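Local coordinates for protein glutamate--cysteine ligase GshA (Methylobacillus flagellatus KT, PDB 3K1T) that probably acts as a ligase joining glutamate to cysteine, the gamma-glutamylcysteine synthetase step of glutathione synthesis, at residues I81-V86 / F352-F357. Sequence-based numbering, arbitrary orientation.
Sequences IQAAMV and FVVGGF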
loop_
_atom_site.group_PDB
_atom_site.type_symbol
_atom_site.label_atom_id
_atom_site.label_comp_id
_atom_site.label_asym_id
_atom_site.label_seq_id
_atom_site.Cartn_x
_atom_site.Cartn_y
_atom_site.Cartn_z
ATOM N N ILE A 81 -2.753 -5.528 3.549
ATOM C CA ILE A 81 -2.700 -4.891 4.857
ATOM C C ILE A 81 -2.496 -3.375 4.721
ATOM O O ILE A 81 -3.187 -2.559 5.384
ATOM C CB ILE A 81 -1.630 -5.536 5.787
ATOM C CG1 ILE A 81 -2.013 -6.992 6.062
ATOM C CG2 ILE A 81 -1.391 -4.671 7.086
ATOM C CD1 ILE A 81 -0.869 -7.878 6.629
ATOM N N GLN A 82 -1.554 -2.986 3.852
ATOM C CA GLN A 82 -1.278 -1.579 3.659
ATOM C C GLN A 82 -2.507 -0.847 3.088
ATOM O O GLN A 82 -2.889 0.235 3.559
ATOM C CB GLN A 82 -0.067 -1.407 2.733
ATOM C CG GLN A 82 0.412 0.024 2.612
ATOM C CD GLN A 82 1.613 0.109 1.678
ATOM O OE1 GLN A 82 2.752 -0.069 2.103
ATOM N NE2 GLN A 82 1.355 0.377 0.437
ATOM N N ALA A 83 -3.158 -1.463 2.097
ATOM C CA ALA A 83 -4.344 -0.859 1.504
ATOM C C ALA A 83 -5.479 -0.774 2.536
ATOM O O ALA A 83 -6.230 0.179 2.571
ATOM C CB ALA A 83 -4.777 -1.668 0.251
ATOM N N ALA A 84 -5.625 -1.802 3.361
ATOM C CA ALA A 84 -6.642 -1.783 4.413
ATOM C C ALA A 84 -6.337 -0.650 5.402
ATOM O O ALA A 84 -7.242 0.045 5.839
ATOM C CB ALA A 84 -6.684 -3.122 5.166
HETATM N N MSE A 85 -5.070 -0.436 5.732
HETATM C CA MSE A 85 -4.712 0.724 6.575
HETATM C C MSE A 85 -5.074 2.078 5.976
HETATM O O MSE A 85 -5.590 2.955 6.670
HETATM C CB MSE A 85 -3.223 0.733 6.952
HETATM C CG MSE A 85 -2.915 -0.312 7.952
HETATM SE SE MSE A 85 -0.968 -0.364 8.283
HETATM C CE MSE A 85 -1.067 -1.029 10.151
ATOM N N VAL A 86 -4.840 2.236 4.684
ATOM C CA VAL A 86 -5.294 3.445 3.963
ATOM C C VAL A 86 -6.812 3.597 4.071
ATOM O O VAL A 86 -7.308 4.670 4.376
ATOM C CB VAL A 86 -4.852 3.387 2.472
ATOM C CG1 VAL A 86 -5.457 4.564 1.656
ATOM C CG2 VAL A 86 -3.305 3.409 2.387
ATOM N N PHE A 352 -7.157 1.012 -4.359
ATOM C CA PHE A 352 -5.967 0.256 -4.765
ATOM C C PHE A 352 -6.325 -1.178 -5.110
ATOM O O PHE A 352 -7.063 -1.853 -4.366
ATOM C CB PHE A 352 -4.916 0.278 -3.656
ATOM C CG PHE A 352 -4.374 1.644 -3.403
ATOM C CD1 PHE A 352 -3.630 2.294 -4.400
ATOM C CD2 PHE A 352 -4.640 2.300 -2.256
ATOM C CE1 PHE A 352 -3.130 3.577 -4.183
ATOM C CE2 PHE A 352 -4.170 3.612 -2.051
ATOM C CZ PHE A 352 -3.434 4.241 -3.030
ATOM N N VAL A 353 -5.786 -1.654 -6.228
ATOM C CA VAL A 353 -5.929 -3.063 -6.583
ATOM C C VAL A 353 -4.981 -3.913 -5.739
ATOM O O VAL A 353 -3.763 -3.685 -5.741
ATOM C CB VAL A 353 -5.665 -3.293 -8.076
ATOM C CG1 VAL A 353 -5.763 -4.786 -8.407
ATOM C CG2 VAL A 353 -6.600 -2.391 -8.962
ATOM N N VAL A 354 -5.520 -4.892 -5.012
ATOM C CA VAL A 354 -4.707 -5.717 -4.116
ATOM C C VAL A 354 -4.437 -7.136 -4.614
ATOM O O VAL A 354 -3.529 -7.820 -4.109
ATOM C CB VAL A 354 -5.269 -5.742 -2.674
ATOM C CG1 VAL A 354 -5.280 -4.307 -2.132
ATOM C CG2 VAL A 354 -6.672 -6.441 -2.592
ATOM N N GLY A 355 -5.162 -7.552 -5.647
ATOM C CA GLY A 355 -5.021 -8.906 -6.178
ATOM C C GLY A 355 -6.346 -9.402 -6.712
ATOM O O GLY A 355 -7.167 -8.620 -7.175
ATOM N N GLY A 356 -6.553 -10.710 -6.621
ATOM C CA GLY A 356 -7.775 -11.348 -7.077
ATOM C C GLY A 356 -7.585 -12.806 -7.405
ATOM O O GLY A 356 -6.585 -13.423 -6.984
ATOM N N PHE A 357 -8.546 -13.368 -8.135
ATOM C CA PHE A 357 -8.514 -14.758 -8.473
ATOM C C PHE A 357 -9.371 -15.025 -9.689
ATOM O O PHE A 357 -10.219 -14.228 -10.021
ATOM C CB PHE A 357 -8.946 -15.637 -7.270
ATOM C CG PHE A 357 -10.339 -15.372 -6.780
ATOM C CD1 PHE A 357 -10.569 -14.420 -5.783
ATOM C CD2 PHE A 357 -11.404 -16.091 -7.270
ATOM C CE1 PHE A 357 -11.837 -14.189 -5.303
ATOM C CE2 PHE A 357 -12.715 -15.871 -6.814
ATOM C CZ PHE A 357 -12.936 -14.898 -5.828
#
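The ring of F352 takes V86 at its edge and not on a face: CG1 of V86 lies near the ring plane, 4.0 Å from CE2 of F352. The two side chains cross at about a right angle. With CG of F352 anti to its own carbonyl carbon (chi1 -65°), the ring swings away from V354 and extends past A83 toward V86, one helical turn further on. Q82 of the second subunit packs against this same phenylalanine, which therefore belongs both to the fold of its own chain and to the dimer contact.

A83 meets both inward-pointing residues of the strand: its methyl sits 3.6 Å from CG1 of V354, the closest approach of the two segments, and 4.4 Å from CB of F352, while V353 between them turns to the other face of the sheet. The CG1 branch of V354 reaches the helix because it stands anti to the carbonyl carbon (chi1 -60°). A83 and F352 also mark the nearest backbones, their CA atoms 6.6 Å apart.

The contact lays helix 77-91 over one end of strand 352-361, the two segments running roughly antiparallel at 145° with axes 9.2 Å apart at closest. Strand 352-361 pairs with strand 340-349, whose M349 touches both A83 and A84; on another flank of the helix, A84 meets I121 of helix 109-124. O1 of a bound glycerol, probably from the crystallisation liquor, donates a hydrogen bond to the carbonyl oxygen of V354.

No hydrogen bond or salt bridge joins the segments. Four buried residues meet through methyl groups, the CB methylene of F352 and one edge of its ring, so between these segments the helix meets the strand by apolar contact alone, which probably leaves the fit to burial and shape, without the directional restraint of a polar bond.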